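Local coordinates for protein fumarate lyase (Mesorhizobium sp., PDB 3C8T) that belongs to the fumarate lyase superfamily of largely helical proteins, which assemble as tetramers around long bundled helices, at residues I252-P266 and M342-N356. Numbering follows the deposited sequence.
Sequences ISIMMTTELGEVAEP and MLGGLQVFPDRMREN
N356 divides its amide ND2 between two acceptors of the 252-266 segment, the carbonyl O of L260 at 2.8 Å and the carboxylate OE2 of E262 at 2.9 Å. Both acceptors lie in the amide plane, and the second bond is nearly straight (169°), reaching OE2 on its anti side. That oxygen also accepts a hydrogen bond from a water that donates to M353 O as well, and forms a salt bridge with R149 of strand 145-150. One turn earlier, the R352 chain is bent at chi2 and chi3, which brings NH2 to a lone pair of T258 O, 3.0 Å away and in the guanidinium plane; G261 CA lies over one guanidinium face. At 263-264 and 347-348 the chains pair as a short two-stranded antiparallel ribbon. A264 and Q347 exchange both backbone bonds, and F349 N, at the N-cap of helix 350-357, donates to E262 O. The Q347 side chain adds a bent bond from NE2 to E265 O (2.7 Å, 131°), the donor standing above the carbonyl plane. M353 CE meets M255 CE beside E262, and at the helix ends I252 and M342 touch tip to tip through CD1 and CE at 3.7 Å. Side-chain donors thus satisfy three carbonyls: R352 and N356 tie the connection after helix 229-255 to helix 350-357, Q347 ties E265 to strand 347-348, and the shared E262 carboxylate, probably ionised beside R149, links strand 145-150.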
ATOM      1  N   ILE A 252     -17.500  13.935 -11.436  1.00 29.08           N
ATOM      2  CA  ILE A 252     -17.395  15.172 -12.230  1.00 29.05           C
ATOM      3  C   ILE A 252     -16.545  15.013 -13.500  1.00 28.52           C
ATOM      4  O   ILE A 252     -16.991  15.378 -14.578  1.00 27.96           O
ATOM      5  CB  ILE A 252     -16.923  16.373 -11.366  1.00 29.36           C
ATOM      6  CG1 ILE A 252     -18.055  16.756 -10.378  1.00 28.92           C
ATOM      7  CG2 ILE A 252     -16.472  17.570 -12.259  1.00 27.71           C
ATOM      8  CD1 ILE A 252     -17.564  17.343  -9.081  1.00 25.67           C
ATOM      9  N   SER A 253     -15.356  14.416 -13.393  1.00 28.30           N
ATOM     10  CA  SER A 253     -14.503  14.280 -14.586  1.00 28.30           C
ATOM     11  C   SER A 253     -15.154  13.402 -15.647  1.00 27.80           C
ATOM     12  O   SER A 253     -14.993  13.643 -16.837  1.00 28.26           O
ATOM     13  CB  SER A 253     -13.078  13.832 -14.238  1.00 28.22           C
ATOM     14  OG  SER A 253     -13.079  12.539 -13.755  1.00 30.02           O
ATOM     15  N   ILE A 254     -15.925  12.402 -15.224  1.00 28.17           N
ATOM     16  CA  ILE A 254     -16.639  11.550 -16.176  1.00 28.07           C
ATOM     17  C   ILE A 254     -17.863  12.309 -16.751  1.00 27.98           C
ATOM     18  O   ILE A 254     -18.129  12.255 -17.935  1.00 27.98           O
ATOM     19  CB  ILE A 254     -17.042  10.208 -15.577  1.00 28.68           C
ATOM     20  CG1 ILE A 254     -15.786   9.378 -15.191  1.00 30.16           C
ATOM     21  CG2 ILE A 254     -18.048   9.498 -16.558  1.00 29.88           C
ATOM     22  CD1 ILE A 254     -16.103   8.014 -14.410  1.00 27.05           C
ATOM     23  N   MET A 255     -18.533  13.104 -15.941  1.00 27.54           N
ATOM     24  CA  MET A 255     -19.616  13.924 -16.494  1.00 29.15           C
ATOM     25  C   MET A 255     -19.077  15.006 -17.499  1.00 29.31           C
ATOM     26  O   MET A 255     -19.856  15.557 -18.281  1.00 30.31           O
ATOM     27  CB  MET A 255     -20.470  14.536 -15.360  1.00 28.27           C
ATOM     28  CG  MET A 255     -21.363  13.534 -14.562  1.00 27.63           C
ATOM     29  SD  MET A 255     -22.028  14.300 -13.024  1.00 30.32           S
ATOM     30  CE  MET A 255     -23.102  15.460 -13.724  1.00 26.83           C
ATOM     31  N   MET A 256     -17.763  15.277 -17.484  1.00 29.67           N
ATOM     32  CA  MET A 256     -17.098  16.198 -18.464  1.00 30.08           C
ATOM     33  C   MET A 256     -16.691  15.552 -19.777  1.00 30.28           C
ATOM     34  O   MET A 256     -16.207  16.227 -20.697  1.00 30.44           O
ATOM     35  CB  MET A 256     -15.899  16.930 -17.837  1.00 30.13           C
ATOM     36  CG  MET A 256     -16.294  18.038 -16.822  1.00 31.64           C
ATOM     37  SD  MET A 256     -14.893  18.925 -16.045  1.00 30.36           S
ATOM     38  CE  MET A 256     -14.208  19.806 -17.431  1.00 32.94           C
ATOM     39  N   THR A 257     -16.884  14.232 -19.861  1.00 31.09           N
ATOM     40  CA  THR A 257     -16.708  13.484 -21.092  1.00 30.08           C
ATOM     41  C   THR A 257     -17.463  14.208 -22.208  1.00 29.54           C
ATOM     42  O   THR A 257     -18.594  14.619 -22.022  1.00 28.60           O
ATOM     43  CB  THR A 257     -17.223  12.025 -20.917  1.00 30.94           C
ATOM     44  OG1 THR A 257     -16.509  11.378 -19.850  1.00 32.06           O
ATOM     45  CG2 THR A 257     -17.007  11.174 -22.181  1.00 32.22           C
ATOM     46  N   THR A 258     -16.831  14.361 -23.362  1.00 29.22           N
ATOM     47  CA  THR A 258     -17.435  15.052 -24.505  1.00 30.19           C
ATOM     48  C   THR A 258     -18.919  14.673 -24.771  1.00 29.92           C
ATOM     49  O   THR A 258     -19.790  15.526 -24.841  1.00 30.60           O
ATOM     50  CB  THR A 258     -16.582  14.801 -25.762  1.00 29.90           C
ATOM     51  OG1 THR A 258     -15.256  15.295 -25.517  1.00 26.30           O
ATOM     52  CG2 THR A 258     -17.222  15.524 -26.993  1.00 32.68           C
ATOM     53  N   GLU A 259     -19.194  13.378 -24.855  1.00 29.79           N
ATOM     54  CA  GLU A 259     -20.524  12.876 -25.108  1.00 29.96           C
ATOM     55  C   GLU A 259     -21.505  13.093 -23.953  1.00 29.84           C
ATOM     56  O   GLU A 259     -22.698  12.929 -24.169  1.00 30.50           O
ATOM     57  CB  GLU A 259     -20.469  11.374 -25.453  1.00 30.57           C
ATOM     58  CG  GLU A 259     -19.676  11.027 -26.739  1.00 33.97           C
ATOM     59  CD  GLU A 259     -18.168  10.725 -26.482  1.00 36.88           C
ATOM     60  OE1 GLU A 259     -17.657  11.061 -25.376  1.00 34.78           O
ATOM     61  OE2 GLU A 259     -17.505  10.137 -27.383  1.00 35.06           O
ATOM     62  N   LEU A 260     -21.022  13.375 -22.731  1.00 28.21           N
ATOM     63  CA  LEU A 260     -21.903  13.677 -21.603  1.00 27.45           C
ATOM     64  C   LEU A 260     -22.130  15.176 -21.460  1.00 27.18           C
ATOM     65  O   LEU A 260     -23.258  15.642 -21.655  1.00 26.89           O
ATOM     66  CB  LEU A 260     -21.398  13.065 -20.272  1.00 27.85           C
ATOM     67  CG  LEU A 260     -21.803  11.617 -20.021  1.00 28.57           C
ATOM     68  CD1 LEU A 260     -21.171  10.694 -21.116  1.00 27.28           C
ATOM     69  CD2 LEU A 260     -21.386  11.148 -18.625  1.00 26.94           C
ATOM     70  N   GLY A 261     -21.065  15.907 -21.110  1.00 26.46           N
ATOM     71  CA  GLY A 261     -21.053  17.361 -21.073  1.00 26.03           C
ATOM     72  C   GLY A 261     -22.032  17.945 -20.081  1.00 26.99           C
ATOM     73  O   GLY A 261     -22.558  19.044 -20.296  1.00 27.22           O
ATOM     74  N   GLU A 262     -22.240  17.241 -18.972  1.00 26.82           N
ATOM     75  CA  GLU A 262     -23.271  17.592 -18.011  1.00 27.79           C
ATOM     76  C   GLU A 262     -22.852  18.653 -16.989  1.00 28.20           C
ATOM     77  O   GLU A 262     -23.716  19.280 -16.385  1.00 27.30           O
ATOM     78  CB  GLU A 262     -23.805  16.356 -17.310  1.00 27.08           C
ATOM     79  CG  GLU A 262     -24.575  15.471 -18.239  1.00 28.99           C
ATOM     80  CD  GLU A 262     -25.001  14.176 -17.593  1.00 33.05           C
ATOM     81  OE1 GLU A 262     -24.556  13.915 -16.437  1.00 32.41           O
ATOM     82  OE2 GLU A 262     -25.767  13.421 -18.239  1.00 28.62           O
ATOM     83  N   VAL A 263     -21.535  18.823 -16.812  1.00 29.50           N
ATOM     84  CA  VAL A 263     -20.936  19.841 -15.937  1.00 29.64           C
ATOM     85  C   VAL A 263     -19.579  20.306 -16.484  1.00 30.96           C
ATOM     86  O   VAL A 263     -19.033  19.719 -17.422  1.00 30.94           O
ATOM     87  CB  VAL A 263     -20.705  19.346 -14.447  1.00 29.73           C
ATOM     88  CG1 VAL A 263     -22.018  18.912 -13.763  1.00 28.39           C
ATOM     89  CG2 VAL A 263     -19.617  18.273 -14.365  1.00 27.89           C
ATOM     90  N   ALA A 264     -19.041  21.354 -15.862  1.00 30.98           N
ATOM     91  CA  ALA A 264     -17.726  21.856 -16.154  1.00 31.99           C
ATOM     92  C   ALA A 264     -17.173  22.525 -14.888  1.00 32.37           C
ATOM     93  O   ALA A 264     -17.931  23.119 -14.084  1.00 32.21           O
ATOM     94  CB  ALA A 264     -17.762  22.878 -17.372  1.00 32.54           C
ATOM     95  N   GLU A 265     -15.862  22.399 -14.710  1.00 32.58           N
ATOM     96  CA  GLU A 265     -15.132  22.982 -13.596  1.00 34.24           C
ATOM     97  C   GLU A 265     -15.145  24.472 -13.818  1.00 34.41           C
ATOM     98  O   GLU A 265     -15.257  24.897 -14.950  1.00 33.55           O
ATOM     99  CB  GLU A 265     -13.656  22.507 -13.613  1.00 33.67           C
ATOM    100  CG  GLU A 265     -13.434  21.039 -13.111  1.00 35.28           C
ATOM    101  CD  GLU A 265     -11.947  20.731 -12.745  1.00 36.46           C
ATOM    102  OE1 GLU A 265     -11.068  21.645 -12.840  1.00 33.71           O
ATOM    103  OE2 GLU A 265     -11.690  19.575 -12.320  1.00 37.62           O
ATOM    104  N   PRO A 266     -15.004  25.278 -12.744  1.00 35.84           N
ATOM    105  CA  PRO A 266     -14.899  26.705 -12.989  1.00 36.91           C
ATOM    106  C   PRO A 266     -13.524  27.020 -13.605  1.00 38.12           C
ATOM    107  O   PRO A 266     -13.478  27.365 -14.796  1.00 38.91           O
ATOM    108  CB  PRO A 266     -15.040  27.312 -11.604  1.00 36.50           C
ATOM    109  CG  PRO A 266     -14.514  26.269 -10.702  1.00 37.14           C
ATOM    110  CD  PRO A 266     -14.918  24.960 -11.311  1.00 35.64           C
ATOM    111  N   MET A 342     -13.758  24.109  -6.896  1.00 31.78           N
ATOM    112  CA  MET A 342     -14.448  23.464  -7.989  1.00 30.81           C
ATOM    113  C   MET A 342     -15.949  23.404  -7.746  1.00 31.17           C
ATOM    114  O   MET A 342     -16.729  23.731  -8.644  1.00 31.64           O
ATOM    115  CB  MET A 342     -13.860  22.075  -8.286  1.00 30.97           C
ATOM    116  CG  MET A 342     -14.717  21.147  -9.215  1.00 30.57           C
ATOM    117  SD  MET A 342     -13.916  19.557  -9.476  1.00 28.92           S
ATOM    118  CE  MET A 342     -14.334  18.653  -7.938  1.00 25.67           C
ATOM    119  N   LEU A 343     -16.336  22.989  -6.550  1.00 30.49           N
ATOM    120  CA  LEU A 343     -17.739  22.812  -6.174  1.00 30.08           C
ATOM    121  C   LEU A 343     -18.420  24.145  -5.944  1.00 30.31           C
ATOM    122  O   LEU A 343     -19.633  24.289  -6.198  1.00 30.56           O
ATOM    123  CB  LEU A 343     -17.861  21.950  -4.900  1.00 29.17           C
ATOM    124  CG  LEU A 343     -17.468  20.485  -5.078  1.00 30.79           C
ATOM    125  CD1 LEU A 343     -17.256  19.790  -3.709  1.00 29.21           C
ATOM    126  CD2 LEU A 343     -18.504  19.734  -5.974  1.00 28.13           C
ATOM    127  N   GLY A 344     -17.648  25.111  -5.451  1.00 30.00           N
ATOM    128  CA  GLY A 344     -18.157  26.441  -5.245  1.00 30.51           C
ATOM    129  C   GLY A 344     -18.558  27.082  -6.563  1.00 31.52           C
ATOM    130  O   GLY A 344     -19.603  27.752  -6.622  1.00 33.84           O
ATOM    131  N   GLY A 345     -17.755  26.896  -7.614  1.00 31.08           N
ATOM    132  CA  GLY A 345     -18.060  27.447  -8.939  1.00 30.41           C
ATOM    133  C   GLY A 345     -18.479  26.432  -9.997  1.00 31.14           C
ATOM    134  O   GLY A 345     -18.434  26.738 -11.197  1.00 30.72           O
ATOM    135  N   LEU A 346     -18.908  25.231  -9.583  1.00 31.01           N
ATOM    136  CA  LEU A 346     -19.282  24.184 -10.568  1.00 31.26           C
ATOM    137  C   LEU A 346     -20.330  24.694 -11.607  1.00 32.28           C
ATOM    138  O   LEU A 346     -21.336  25.278 -11.207  1.00 32.69           O
ATOM    139  CB  LEU A 346     -19.795  22.929  -9.836  1.00 31.09           C
ATOM    140  CG  LEU A 346     -19.879  21.653 -10.670  1.00 29.78           C
ATOM    141  CD1 LEU A 346     -18.451  21.224 -11.057  1.00 26.94           C
ATOM    142  CD2 LEU A 346     -20.674  20.561  -9.946  1.00 29.83           C
ATOM    143  N   GLN A 347     -20.077  24.507 -12.916  1.00 32.49           N
ATOM    144  CA  GLN A 347     -21.060  24.841 -13.936  1.00 34.01           C
ATOM    145  C   GLN A 347     -21.906  23.574 -14.156  1.00 33.41           C
ATOM    146  O   GLN A 347     -21.376  22.518 -14.465  1.00 34.45           O
ATOM    147  CB  GLN A 347     -20.387  25.278 -15.240  1.00 33.42           C
ATOM    148  CG  GLN A 347     -19.337  26.429 -15.099  1.00 37.06           C
ATOM    149  CD  GLN A 347     -18.475  26.604 -16.368  1.00 39.55           C
ATOM    150  OE1 GLN A 347     -18.993  26.971 -17.454  1.00 45.49           O
ATOM    151  NE2 GLN A 347     -17.163  26.321 -16.255  1.00 42.63           N
ATOM    152  N   VAL A 348     -23.207  23.678 -13.984  1.00 32.95           N
ATOM    153  CA  VAL A 348     -24.118  22.535 -14.106  1.00 32.57           C
ATOM    154  C   VAL A 348     -24.951  22.837 -15.325  1.00 33.58           C
ATOM    155  O   VAL A 348     -25.373  24.002 -15.459  1.00 33.80           O
ATOM    156  CB  VAL A 348     -25.041  22.432 -12.857  1.00 32.13           C
ATOM    157  CG1 VAL A 348     -26.096  21.334 -13.019  1.00 30.29           C
ATOM    158  CG2 VAL A 348     -24.216  22.221 -11.564  1.00 30.47           C
ATOM    159  N   PHE A 349     -25.149  21.847 -16.222  1.00 32.74           N
ATOM    160  CA  PHE A 349     -25.863  22.054 -17.511  1.00 32.96           C
ATOM    161  C   PHE A 349     -27.151  21.257 -17.658  1.00 32.52           C
ATOM    162  O   PHE A 349     -27.163  20.142 -18.161  1.00 32.55           O
ATOM    163  CB  PHE A 349     -24.946  21.806 -18.700  1.00 32.90           C
ATOM    164  CG  PHE A 349     -23.686  22.611 -18.642  1.00 33.60           C
ATOM    165  CD1 PHE A 349     -23.746  24.005 -18.465  1.00 35.49           C
ATOM    166  CD2 PHE A 349     -22.437  21.990 -18.727  1.00 30.22           C
ATOM    167  CE1 PHE A 349     -22.546  24.759 -18.394  1.00 36.44           C
ATOM    168  CE2 PHE A 349     -21.250  22.735 -18.650  1.00 30.95           C
ATOM    169  CZ  PHE A 349     -21.311  24.124 -18.486  1.00 32.76           C
ATOM    170  N   PRO A 350     -28.248  21.801 -17.126  1.00 32.97           N
ATOM    171  CA  PRO A 350     -29.480  21.021 -17.132  1.00 32.27           C
ATOM    172  C   PRO A 350     -29.920  20.583 -18.545  1.00 32.91           C
ATOM    173  O   PRO A 350     -30.543  19.519 -18.681  1.00 31.88           O
ATOM    174  CB  PRO A 350     -30.467  21.952 -16.443  1.00 32.78           C
ATOM    175  CG  PRO A 350     -29.546  22.769 -15.488  1.00 32.40           C
ATOM    176  CD  PRO A 350     -28.395  23.078 -16.404  1.00 32.06           C
ATOM    177  N   ASP A 351     -29.524  21.349 -19.564  1.00 32.88           N
ATOM    178  CA  ASP A 351     -29.848  21.039 -20.953  1.00 34.68           C
ATOM    179  C   ASP A 351     -29.170  19.779 -21.430  1.00 33.60           C
ATOM    180  O   ASP A 351     -29.832  18.902 -21.977  1.00 32.24           O
ATOM    181  CB  ASP A 351     -29.556  22.233 -21.915  1.00 36.21           C
ATOM    182  CG  ASP A 351     -28.079  22.741 -21.854  1.00 39.49           C
ATOM    183  OD1 ASP A 351     -27.358  22.461 -20.883  1.00 43.15           O
ATOM    184  OD2 ASP A 351     -27.641  23.443 -22.791  1.00 44.83           O
ATOM    185  N   ARG A 352     -27.861  19.657 -21.193  1.00 33.52           N
ATOM    186  CA  ARG A 352     -27.163  18.416 -21.543  1.00 33.45           C
ATOM    187  C   ARG A 352     -27.693  17.251 -20.688  1.00 32.55           C
ATOM    188  O   ARG A 352     -27.782  16.148 -21.176  1.00 31.87           O
ATOM    189  CB  ARG A 352     -25.639  18.531 -21.393  1.00 34.18           C
ATOM    190  CG  ARG A 352     -24.914  19.297 -22.484  1.00 36.84           C
ATOM    191  CD  ARG A 352     -25.145  18.736 -23.883  1.00 39.13           C
ATOM    192  NE  ARG A 352     -24.503  17.440 -24.110  1.00 43.66           N
ATOM    193  CZ  ARG A 352     -23.199  17.276 -24.385  1.00 42.99           C
ATOM    194  NH1 ARG A 352     -22.386  18.331 -24.425  1.00 40.56           N
ATOM    195  NH2 ARG A 352     -22.700  16.056 -24.591  1.00 42.58           N
ATOM    196  N   MET A 353     -28.069  17.523 -19.436  1.00 31.09           N
ATOM    197  CA  MET A 353     -28.573  16.494 -18.549  1.00 30.78           C
ATOM    198  C   MET A 353     -29.883  15.882 -19.074  1.00 32.89           C
ATOM    199  O   MET A 353     -30.086  14.662 -19.024  1.00 32.33           O
ATOM    200  CB  MET A 353     -28.755  17.037 -17.105  1.00 29.89           C
ATOM    201  CG  MET A 353     -27.443  17.215 -16.281  1.00 29.33           C
ATOM    202  SD  MET A 353     -27.627  18.015 -14.639  1.00 26.11           S
ATOM    203  CE  MET A 353     -25.935  17.769 -14.025  1.00 29.77           C
ATOM    204  N   ARG A 354     -30.776  16.763 -19.510  1.00 35.20           N
ATOM    205  CA  ARG A 354     -32.106  16.441 -20.046  1.00 38.02           C
ATOM    206  C   ARG A 354     -31.907  15.644 -21.340  1.00 37.57           C
ATOM    207  O   ARG A 354     -32.548  14.622 -21.563  1.00 37.78           O
ATOM    208  CB  ARG A 354     -32.836  17.776 -20.334  1.00 37.14           C
ATOM    209  CG  ARG A 354     -34.358  17.752 -20.473  1.00 42.03           C
ATOM    210  CD  ARG A 354     -35.018  19.190 -20.785  1.00 43.24           C
ATOM    211  NE  ARG A 354     -34.175  20.393 -20.546  1.00 50.92           N
ATOM    212  CZ  ARG A 354     -33.964  20.976 -19.353  1.00 54.57           C
ATOM    213  NH1 ARG A 354     -34.520  20.488 -18.229  1.00 58.25           N
ATOM    214  NH2 ARG A 354     -33.181  22.050 -19.269  1.00 53.23           N
ATOM    215  N   GLU A 355     -30.992  16.104 -22.188  1.00 38.07           N
ATOM    216  CA  GLU A 355     -30.708  15.418 -23.441  1.00 39.65           C
ATOM    217  C   GLU A 355     -30.181  13.996 -23.211  1.00 38.12           C
ATOM    218  O   GLU A 355     -30.602  13.044 -23.894  1.00 38.11           O
ATOM    219  CB  GLU A 355     -29.745  16.257 -24.273  1.00 39.64           C
ATOM    220  CG  GLU A 355     -29.245  15.608 -25.598  1.00 44.20           C
ATOM    221  CD  GLU A 355     -28.168  16.474 -26.295  1.00 45.34           C
ATOM    222  OE1 GLU A 355     -27.174  15.900 -26.825  1.00 49.41           O
ATOM    223  OE2 GLU A 355     -28.311  17.740 -26.283  1.00 52.67           O
ATOM    224  N   ASN A 356     -29.286  13.824 -22.240  1.00 35.84           N
ATOM    225  CA  ASN A 356     -28.739  12.489 -21.997  1.00 34.93           C
ATOM    226  C   ASN A 356     -29.817  11.563 -21.382  1.00 34.75           C
ATOM    227  O   ASN A 356     -29.892  10.378 -21.702  1.00 34.57           O
ATOM    228  CB  ASN A 356     -27.449  12.553 -21.143  1.00 34.64           C
ATOM    229  CG  ASN A 356     -26.328  13.352 -21.828  1.00 34.44           C
ATOM    230  OD1 ASN A 356     -26.258  13.409 -23.050  1.00 34.96           O
ATOM    231  ND2 ASN A 356     -25.451  13.954 -21.043  1.00 33.73           N
TER
HETATM  232  O   HOH W   1     -28.263  12.681 -17.569  1.00 29.98           O